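Long-range contacts in ABC transporter substrate-binding protein (Vibrio cholerae, PDB 3LKV), which probably serves as the periplasmic substrate-binding component of an ABC transporter, and holds phenylalanine in the cleft between its two lobes: residues A[140-151]-A[193-204]; A[274-282]-A[294-302]. All blocks are in the same frame, centred on the assembly; numbering follows the deposited sequence.

Both contacts belong to the mixed sheet of the C-terminal lobe but lie at different places in it, with centres about 21 Å apart and nearest atoms about 9 Å apart. Interaction 1 is largely buried: it joins two neighbouring inner strands through straight backbone bonds and extends past their ends to a zinc ion at one end and the bound phenylalanine at the other. Interaction 2 is only partly buried and away from these sites. There the C-terminal tail runs along the outermost strand, 275-278; a small apolar cluster faces inward and the hydrogen bonds that cross are weak, against the charged and amide network that closes interaction 1.

Interaction 1. Residues A[140-151]-A[193-204]; sequences VKSIGVVYNPGE and KSDVIYALIDNT. With ZN (zinc ion), chain E; PHE (phenylalanine), chain B.
G144 meets V196 and Y198 where parallel strands 142-147 and 196-199 lie side by side in the C-terminal lobe of a type I periplasmic-binding fold. Its N donates to V196 O at 2.9 Å and its O accepts from Y198 N at 2.8 Å, both bonds almost straight. With only hydrogens on its CA, G144 lets S194 OG come within 3.2 Å of that atom; S194 OG itself bonds to I190 O. The strand axes are inclined at 39°, and a water bridges V146 N and Y198 O, accepting from the first and donating to the second. Before the strands, D195 turns back on the chain beginning the first: its OD2 takes K141 N at 2.9 Å on the anti side but tilted out of the carboxylate plane, and its N donates to S142 O. Next to it, S194 O binds zinc together with A191 O, T221 OG1 and two waters. Beyond the strands, E151 reaches across with an extended chain (chi2 -173°) to the start of helix 203-207. OE1 takes N203 N on its syn lone pair, with N203 ND2 above the carboxylate plane. E151 OE2 accepts from T204 OG1 at 2.6 Å, and also from T204 N. That hydroxyl also accepts N148 ND2. The N-cap D202 accepts N148 N on OD2, while OD1, bonded to V205 N, lies 3.2 Å from E151 OE2; the helix start probably offsets the crowding of these two carboxylates. Held by E151 and by H19, the N203 amide offers ND2 to the bound phenylalanine, 2.9 Å from its OXT.

Interaction 2. Residues A[274-282]-A[294-302]; sequences SDLVINKTA and VLARATSTK
L276 O is gripped by one residue twice, both times weakly: T299 N approaches to 3.1 Å with a bent N-H, and T299 OG1 lies 3.4 Å away. T299 carries OG1 between its backbone N and carbonyl carbon (chi1 77°), which turns the hydroxyl back to the strand, where it also rests against D275 CB. From here the tail 298-302 follows strand 275-278 in the same direction, A298 beside L276 and K302 beside N279. Apolar side chains fill the space between strand and helix 292-297. I278 and L276 carry this packing, and each branch of I278 has its own neighbour: CG1 packs on A298 CB at 3.9 Å, CD1 crosses V294 CG1 at about a right angle, and CG2 touches L295 CD2. L276 swings CG away from its backbone N (chi1 179°), bringing CD2 to 3.8 Å from R297 CB and obliquely up to the guanidinium. The far end of R297 forms a salt bridge with E135, tying the contact to helix 126-136, whose L132 touches both L276 and R297. At the other end, N279 caps helix 280-285, its OD1 taking A282 N from above the amide plane at 3.1 Å, while ND2 bonds to V231 O. K302, the last residue, brings its O to the same helix start, 3.2 Å from T281 OG1 in a weak bond. The K280 chain crosses T301 at a slant, its CD touching T301 O and OG1. The arrangement is a C-terminal tail lying along the edge strand of a mixed sheet, where 275-278 pairs antiparallel with 237-240 in the C-terminal lobe of a type I periplasmic-binding fold.

Interaction 1. Residues A[140-151]-A[193-204]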
loop_
_atom_site.group_PDB
_atom_site.type_symbol
_atom_site.label_atom_id
_atom_site.label_comp_id
_atom_site.label_asym_id
_atom_site.label_seq_id
_atom_site.Cartn_x
_atom_site.Cartn_y
_atom_site.Cartn_z
ATOM N N VAL A 140 24.037 20.061 -33.014
ATOM C CA VAL A 140 22.840 20.754 -32.508
ATOM C C VAL A 140 22.992 22.245 -32.689
ATOM O O VAL A 140 23.997 22.806 -32.309
ATOM C CB VAL A 140 22.576 20.455 -31.009
ATOM C CG1 VAL A 140 21.410 21.313 -30.478
ATOM C CG2 VAL A 140 22.236 19.023 -30.860
ATOM N N LYS A 141 21.999 22.862 -33.314
ATOM C CA LYS A 141 21.891 24.317 -33.381
ATOM C C LYS A 141 20.695 24.820 -32.583
ATOM O O LYS A 141 20.636 25.974 -32.216
ATOM C CB LYS A 141 21.761 24.794 -34.837
ATOM C CG LYS A 141 22.896 24.299 -35.753
ATOM C CD LYS A 141 24.314 24.735 -35.219
ATOM C CE LYS A 141 25.363 25.052 -36.361
ATOM N NZ LYS A 141 25.620 23.867 -37.240
ATOM N N SER A 142 19.781 23.913 -32.271
ATOM C CA SER A 142 18.471 24.243 -31.829
ATOM C C SER A 142 17.967 23.279 -30.740
ATOM O O SER A 142 17.994 22.047 -30.934
ATOM C CB SER A 142 17.587 24.070 -33.053
ATOM O OG SER A 142 16.559 24.964 -32.934
ATOM N N ILE A 143 17.482 23.815 -29.625
ATOM C CA ILE A 143 16.875 22.979 -28.576
ATOM C C ILE A 143 15.449 23.407 -28.396
ATOM O O ILE A 143 15.162 24.594 -28.157
ATOM C CB ILE A 143 17.644 23.064 -27.260
ATOM C CG1 ILE A 143 19.032 22.461 -27.420
ATOM C CG2 ILE A 143 16.906 22.319 -26.117
ATOM C CD1 ILE A 143 19.918 22.594 -26.140
ATOM N N GLY A 144 14.558 22.441 -28.524
ATOM C CA GLY A 144 13.128 22.657 -28.327
ATOM C C GLY A 144 12.776 22.356 -26.886
ATOM O O GLY A 144 13.391 21.467 -26.259
ATOM N N VAL A 145 11.814 23.094 -26.339
ATOM C CA VAL A 145 11.402 22.826 -24.970
ATOM C C VAL A 145 9.973 23.204 -24.794
ATOM O O VAL A 145 9.524 24.208 -25.331
ATOM C CB VAL A 145 12.337 23.522 -23.918
ATOM C CG1 VAL A 145 12.420 24.978 -24.138
ATOM C CG2 VAL A 145 11.868 23.226 -22.462
ATOM N N VAL A 146 9.229 22.347 -24.115
ATOM C CA VAL A 146 7.842 22.604 -23.786
ATOM C C VAL A 146 7.780 22.717 -22.261
ATOM O O VAL A 146 8.376 21.942 -21.561
ATOM C CB VAL A 146 6.958 21.425 -24.228
ATOM C CG1 VAL A 146 5.483 21.646 -23.781
ATOM C CG2 VAL A 146 7.050 21.254 -25.786
ATOM N N TYR A 147 7.024 23.663 -21.758
ATOM C CA TYR A 147 6.926 23.834 -20.323
ATOM C C TYR A 147 5.632 24.513 -19.944
ATOM O O TYR A 147 4.917 25.038 -20.786
ATOM C CB TYR A 147 8.119 24.632 -19.807
ATOM C CG TYR A 147 8.050 26.079 -20.099
ATOM C CD1 TYR A 147 7.514 26.970 -19.172
ATOM C CD2 TYR A 147 8.550 26.597 -21.275
ATOM C CE1 TYR A 147 7.479 28.334 -19.433
ATOM C CE2 TYR A 147 8.503 27.955 -21.543
ATOM C CZ TYR A 147 7.967 28.809 -20.631
ATOM O OH TYR A 147 7.936 30.153 -20.891
ATOM N N ASN A 148 5.324 24.431 -18.665
ATOM C CA ASN A 148 4.087 24.981 -18.103
ATOM C C ASN A 148 4.433 26.205 -17.264
ATOM O O ASN A 148 5.063 26.095 -16.219
ATOM C CB ASN A 148 3.329 23.952 -17.253
ATOM C CG ASN A 148 1.983 24.501 -16.707
ATOM O OD1 ASN A 148 1.717 25.710 -16.730
ATOM N ND2 ASN A 148 1.127 23.602 -16.290
ATOM N N PRO A 149 4.030 27.393 -17.742
ATOM C CA PRO A 149 4.422 28.603 -17.068
ATOM C C PRO A 149 3.705 28.767 -15.738
ATOM O O PRO A 149 4.162 29.557 -14.956
ATOM C CB PRO A 149 4.049 29.712 -18.053
ATOM C CG PRO A 149 2.948 29.172 -18.831
ATOM C CD PRO A 149 3.223 27.673 -18.939
ATOM N N GLY A 150 2.674 27.976 -15.460
ATOM C CA GLY A 150 2.041 27.908 -14.122
ATOM C C GLY A 150 2.853 27.141 -13.089
ATOM O O GLY A 150 2.521 27.171 -11.928
ATOM N N GLU A 151 3.938 26.467 -13.492
ATOM C CA GLU A 151 4.772 25.750 -12.547
ATOM C C GLU A 151 6.075 26.490 -12.253
ATOM O O GLU A 151 6.967 26.566 -13.105
ATOM C CB GLU A 151 5.113 24.373 -13.096
ATOM C CG GLU A 151 3.974 23.357 -13.119
ATOM C CD GLU A 151 4.469 21.931 -13.524
ATOM O OE1 GLU A 151 5.538 21.425 -13.061
ATOM O OE2 GLU A 151 3.725 21.304 -14.290
ATOM N N LYS A 193 11.371 22.405 -35.931
ATOM C CA LYS A 193 12.343 23.503 -35.773
ATOM C C LYS A 193 13.417 23.162 -34.729
ATOM O O LYS A 193 14.275 23.984 -34.454
ATOM C CB LYS A 193 11.642 24.805 -35.315
ATOM C CG LYS A 193 10.498 25.369 -36.224
ATOM C CD LYS A 193 9.315 25.849 -35.347
ATOM C CE LYS A 193 8.596 27.094 -35.883
ATOM N NZ LYS A 193 7.811 26.893 -37.131
ATOM N N SER A 194 13.411 21.958 -34.164
ATOM C CA SER A 194 14.354 21.640 -33.108
ATOM C C SER A 194 15.236 20.501 -33.502
ATOM O O SER A 194 14.780 19.591 -34.126
ATOM C CB SER A 194 13.592 21.271 -31.847
ATOM O OG SER A 194 12.732 22.327 -31.491
ATOM N N ASP A 195 16.500 20.527 -33.136
ATOM C CA ASP A 195 17.337 19.344 -33.360
ATOM C C ASP A 195 17.128 18.336 -32.275
ATOM O O ASP A 195 17.401 17.170 -32.479
ATOM C CB ASP A 195 18.821 19.713 -33.479
ATOM C CG ASP A 195 19.095 20.643 -34.675
ATOM O OD1 ASP A 195 18.733 20.241 -35.781
ATOM O OD2 ASP A 195 19.629 21.769 -34.503
ATOM N N VAL A 196 16.637 18.769 -31.114
ATOM C CA VAL A 196 16.384 17.856 -29.994
ATOM C C VAL A 196 15.394 18.529 -29.079
ATOM O O VAL A 196 15.375 19.748 -29.006
ATOM C CB VAL A 196 17.685 17.516 -29.239
ATOM C CG1 VAL A 196 18.413 18.798 -28.753
ATOM C CG2 VAL A 196 17.428 16.537 -28.100
ATOM N N ILE A 197 14.543 17.759 -28.419
ATOM C CA ILE A 197 13.641 18.298 -27.434
ATOM C C ILE A 197 14.235 17.985 -26.043
ATOM O O ILE A 197 14.631 16.823 -25.756
ATOM C CB ILE A 197 12.281 17.647 -27.505
ATOM C CG1 ILE A 197 11.678 17.706 -28.935
ATOM C CG2 ILE A 197 11.384 18.257 -26.475
ATOM C CD1 ILE A 197 11.334 19.052 -29.382
ATOM N N TYR A 198 14.314 19.012 -25.218
ATOM C CA TYR A 198 14.728 18.874 -23.852
ATOM C C TYR A 198 13.483 18.686 -23.021
ATOM O O TYR A 198 12.687 19.593 -22.856
ATOM C CB TYR A 198 15.478 20.129 -23.397
ATOM C CG TYR A 198 15.931 20.130 -21.930
ATOM C CD1 TYR A 198 16.647 19.082 -21.411
ATOM C CD2 TYR A 198 15.671 21.207 -21.097
ATOM C CE1 TYR A 198 17.099 19.088 -20.118
ATOM C CE2 TYR A 198 16.134 21.228 -19.762
ATOM C CZ TYR A 198 16.845 20.164 -19.279
ATOM O OH TYR A 198 17.275 20.132 -17.976
ATOM N N ALA A 199 13.307 17.482 -22.498
ATOM C CA ALA A 199 12.148 17.188 -21.677
ATOM C C ALA A 199 12.565 17.549 -20.234
ATOM O O ALA A 199 13.335 16.837 -19.606
ATOM C CB ALA A 199 11.751 15.686 -21.803
ATOM N N LEU A 200 12.102 18.676 -19.733
ATOM C CA LEU A 200 12.572 19.112 -18.441
ATOM C C LEU A 200 11.761 18.569 -17.253
ATOM O O LEU A 200 10.763 17.842 -17.402
ATOM C CB LEU A 200 12.728 20.639 -18.394
ATOM C CG LEU A 200 11.627 21.558 -18.789
ATOM C CD1 LEU A 200 10.491 21.126 -18.063
ATOM C CD2 LEU A 200 11.968 22.995 -18.448
ATOM N N ILE A 201 12.271 18.909 -16.074
ATOM C CA ILE A 201 11.647 18.603 -14.787
ATOM C C ILE A 201 10.432 19.504 -14.591
ATOM O O ILE A 201 10.460 20.540 -13.872
ATOM C CB ILE A 201 12.685 18.712 -13.658
ATOM C CG1 ILE A 201 13.822 17.735 -13.932
ATOM C CG2 ILE A 201 12.071 18.464 -12.207
ATOM C CD1 ILE A 201 13.394 16.238 -14.071
ATOM N N ASP A 202 9.363 19.071 -15.235
ATOM C CA ASP A 202 8.086 19.752 -15.192
ATOM C C ASP A 202 7.042 18.651 -15.074
ATOM O O ASP A 202 7.085 17.702 -15.835
ATOM C CB ASP A 202 7.945 20.519 -16.509
ATOM C CG ASP A 202 6.564 21.093 -16.772
ATOM O OD1 ASP A 202 5.544 20.340 -16.708
ATOM O OD2 ASP A 202 6.519 22.335 -17.121
ATOM N N ASN A 203 6.094 18.810 -14.153
ATOM C CA ASN A 203 5.054 17.805 -13.899
ATOM C C ASN A 203 4.052 17.593 -15.030
ATOM O O ASN A 203 3.576 16.493 -15.253
ATOM C CB ASN A 203 4.305 18.188 -12.603
ATOM C CG ASN A 203 5.234 18.190 -11.395
ATOM O OD1 ASN A 203 5.705 17.107 -10.972
ATOM N ND2 ASN A 203 5.547 19.383 -10.864
ATOM N N THR A 204 3.749 18.660 -15.755
ATOM C CA THR A 204 2.870 18.604 -16.906
ATOM C C THR A 204 3.528 17.828 -18.023
ATOM O O THR A 204 2.905 16.958 -18.622
ATOM C CB THR A 204 2.545 20.003 -17.440
ATOM O OG1 THR A 204 2.142 20.868 -16.350
ATOM C CG2 THR A 204 1.418 19.917 -18.493
HETATM ZN ZN ZN E . 13.562 18.238 -35.273
HETATM N N PHE B . 11.037 18.961 -9.387
HETATM C CA PHE B . 9.593 18.967 -9.856
HETATM C C PHE B . 8.824 20.069 -9.078
HETATM O O PHE B . 9.514 20.974 -8.524
HETATM C CB PHE B . 8.942 17.582 -9.735
HETATM C CG PHE B . 9.372 16.614 -10.835
HETATM C CD1 PHE B . 8.900 16.777 -12.150
HETATM C CD2 PHE B . 10.245 15.581 -10.576
HETATM C CE1 PHE B . 9.299 15.944 -13.146
HETATM C CE2 PHE B . 10.642 14.734 -11.566
HETATM C CZ PHE B . 10.193 14.896 -12.860
HETATM O OXT PHE B . 7.576 20.125 -9.002
HETATM O O HOH W 1 9.991 19.983 -22.340
HETATM O O HOH W 2 13.835 18.771 -37.676
HETATM O O HOH W 3 15.323 16.766 -35.568
#

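Interaction 2. Residues A[274-282]-A[294-302]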
loop_
_atom_site.group_PDB
_atom_site.type_symbol
_atom_site.label_atom_id
_atom_site.label_comp_id
_atom_site.label_asym_id
_atom_site.label_seq_id
_atom_site.Cartn_x
_atom_site.Cartn_y
_atom_site.Cartn_z
ATOM N N SER A 274 23.751 12.436 -10.639
ATOM C CA SER A 274 22.699 12.016 -11.531
ATOM C C SER A 274 23.213 10.795 -12.268
ATOM O O SER A 274 24.401 10.658 -12.430
ATOM C CB SER A 274 22.373 13.159 -12.496
ATOM O OG SER A 274 22.190 14.397 -11.802
ATOM N N ASP A 275 22.342 9.894 -12.710
ATOM C CA ASP A 275 22.822 8.736 -13.480
ATOM C C ASP A 275 22.605 8.985 -14.964
ATOM O O ASP A 275 21.511 9.355 -15.391
ATOM C CB ASP A 275 22.125 7.443 -13.061
ATOM C CG ASP A 275 22.317 7.126 -11.577
ATOM O OD1 ASP A 275 23.490 7.023 -11.159
ATOM O OD2 ASP A 275 21.303 7.022 -10.841
ATOM N N LEU A 276 23.667 8.788 -15.735
ATOM C CA LEU A 276 23.622 8.838 -17.178
ATOM C C LEU A 276 23.041 7.554 -17.708
ATOM O O LEU A 276 23.620 6.498 -17.526
ATOM C CB LEU A 276 25.036 9.049 -17.720
ATOM C CG LEU A 276 25.224 9.118 -19.237
ATOM C CD1 LEU A 276 24.148 9.965 -19.886
ATOM C CD2 LEU A 276 26.714 9.613 -19.616
ATOM N N VAL A 277 21.888 7.638 -18.355
ATOM C CA VAL A 277 21.221 6.477 -18.926
ATOM C C VAL A 277 20.992 6.743 -20.422
ATOM O O VAL A 277 20.708 7.876 -20.790
ATOM C CB VAL A 277 19.896 6.246 -18.212
ATOM C CG1 VAL A 277 19.135 5.080 -18.836
ATOM C CG2 VAL A 277 20.133 6.081 -16.653
ATOM N N ILE A 278 21.165 5.719 -21.270
ATOM C CA ILE A 278 21.040 5.828 -22.745
ATOM C C ILE A 278 20.003 4.837 -23.245
ATOM O O ILE A 278 20.014 3.680 -22.833
ATOM C CB ILE A 278 22.358 5.485 -23.498
ATOM C CG1 ILE A 278 23.517 6.364 -23.052
ATOM C CG2 ILE A 278 22.168 5.606 -25.014
ATOM C CD1 ILE A 278 23.174 7.837 -22.922
ATOM N N ASN A 279 19.108 5.280 -24.123
ATOM C CA ASN A 279 18.178 4.378 -24.766
ATOM C C ASN A 279 18.639 4.066 -26.198
ATOM O O ASN A 279 18.301 4.773 -27.157
ATOM C CB ASN A 279 16.767 4.926 -24.743
ATOM C CG ASN A 279 15.753 3.880 -25.113
ATOM O OD1 ASN A 279 16.070 2.902 -25.808
ATOM N ND2 ASN A 279 14.528 4.054 -24.645
ATOM N N LYS A 280 19.391 2.965 -26.326
ATOM C CA LYS A 280 20.049 2.562 -27.618
ATOM C C LYS A 280 19.003 2.253 -28.647
ATOM O O LYS A 280 19.090 2.708 -29.779
ATOM C CB LYS A 280 20.922 1.313 -27.443
ATOM C CG LYS A 280 22.400 1.510 -27.039
ATOM C CD LYS A 280 22.939 0.181 -26.346
ATOM C CE LYS A 280 24.286 -0.362 -26.919
ATOM N NZ LYS A 280 24.780 -1.559 -26.122
ATOM N N THR A 281 18.003 1.485 -28.252
ATOM C CA THR A 281 16.912 1.174 -29.151
ATOM C C THR A 281 16.319 2.450 -29.713
ATOM O O THR A 281 16.407 2.689 -30.913
ATOM C CB THR A 281 15.830 0.389 -28.432
ATOM O OG1 THR A 281 16.476 -0.515 -27.539
ATOM C CG2 THR A 281 14.946 -0.350 -29.405
ATOM N N ALA A 282 15.754 3.301 -28.852
ATOM C CA ALA A 282 15.148 4.538 -29.334
ATOM C C ALA A 282 16.102 5.334 -30.249
ATOM O O ALA A 282 15.640 5.926 -31.201
ATOM C CB ALA A 282 14.687 5.414 -28.154
ATOM N N VAL A 294 30.486 8.591 -24.624
ATOM C CA VAL A 294 29.252 8.682 -23.869
ATOM C C VAL A 294 28.774 7.284 -23.496
ATOM O O VAL A 294 28.453 7.045 -22.329
ATOM C CB VAL A 294 28.167 9.470 -24.655
ATOM C CG1 VAL A 294 26.827 9.357 -23.973
ATOM C CG2 VAL A 294 28.566 10.899 -24.773
ATOM N N LEU A 295 28.732 6.369 -24.469
ATOM C CA LEU A 295 28.293 4.978 -24.218
ATOM C C LEU A 295 29.152 4.309 -23.122
ATOM O O LEU A 295 28.648 3.485 -22.346
ATOM C CB LEU A 295 28.349 4.126 -25.498
ATOM C CG LEU A 295 27.238 4.234 -26.548
ATOM C CD1 LEU A 295 27.593 3.485 -27.842
ATOM C CD2 LEU A 295 25.913 3.712 -25.975
ATOM N N ALA A 296 30.436 4.675 -23.081
ATOM C CA ALA A 296 31.390 4.213 -22.047
ATOM C C ALA A 296 31.034 4.660 -20.623
ATOM O O ALA A 296 31.230 3.886 -19.682
ATOM C CB ALA A 296 32.817 4.669 -22.383
ATOM N N ARG A 297 30.534 5.896 -20.468
ATOM C CA ARG A 297 30.104 6.428 -19.158
ATOM C C ARG A 297 28.692 6.001 -18.728
ATOM O O ARG A 297 28.268 6.338 -17.639
ATOM C CB ARG A 297 30.155 7.961 -19.157
ATOM C CG ARG A 297 31.544 8.559 -19.318
ATOM C CD ARG A 297 31.657 9.998 -18.742
ATOM N NE ARG A 297 30.581 10.896 -19.169
ATOM C CZ ARG A 297 30.472 11.443 -20.379
ATOM N NH1 ARG A 297 31.361 11.194 -21.338
ATOM N NH2 ARG A 297 29.457 12.244 -20.643
ATOM N N ALA A 298 27.969 5.265 -19.568
ATOM C CA ALA A 298 26.548 4.995 -19.322
ATOM C C ALA A 298 26.368 4.016 -18.190
ATOM O O ALA A 298 26.628 2.823 -18.373
ATOM C CB ALA A 298 25.874 4.448 -20.559
ATOM N N THR A 299 25.903 4.508 -17.033
ATOM C CA THR A 299 25.630 3.643 -15.860
ATOM C C THR A 299 24.533 2.624 -16.195
ATOM O O THR A 299 24.359 1.638 -15.494
ATOM C CB THR A 299 25.244 4.441 -14.516
ATOM O OG1 THR A 299 23.883 4.900 -14.557
ATOM C CG2 THR A 299 26.182 5.626 -14.232
ATOM N N SER A 300 23.792 2.863 -17.266
ATOM C CA SER A 300 22.799 1.903 -17.703
ATOM C C SER A 300 22.558 2.138 -19.180
ATOM O O SER A 300 23.052 3.132 -19.734
ATOM C CB SER A 300 21.513 2.050 -16.883
ATOM O OG SER A 300 20.487 1.212 -17.395
ATOM N N THR A 301 21.811 1.241 -19.821
ATOM C CA THR A 301 21.936 1.150 -21.262
ATOM C C THR A 301 20.773 0.595 -22.102
ATOM O O THR A 301 20.999 0.220 -23.259
ATOM C CB THR A 301 23.265 0.384 -21.627
ATOM O OG1 THR A 301 23.787 0.894 -22.866
ATOM C CG2 THR A 301 23.063 -1.173 -21.683
ATOM N N LYS A 302 19.543 0.589 -21.597
ATOM C CA LYS A 302 18.418 0.084 -22.431
ATOM C C LYS A 302 18.291 0.809 -23.808
ATOM O O LYS A 302 18.196 0.193 -24.883
ATOM C CB LYS A 302 17.085 0.123 -21.653
ATOM C CG LYS A 302 16.655 1.507 -21.101
ATOM C CD LYS A 302 15.828 1.361 -19.802
ATOM C CE LYS A 302 16.700 0.950 -18.575
ATOM N NZ LYS A 302 15.899 0.400 -17.456
#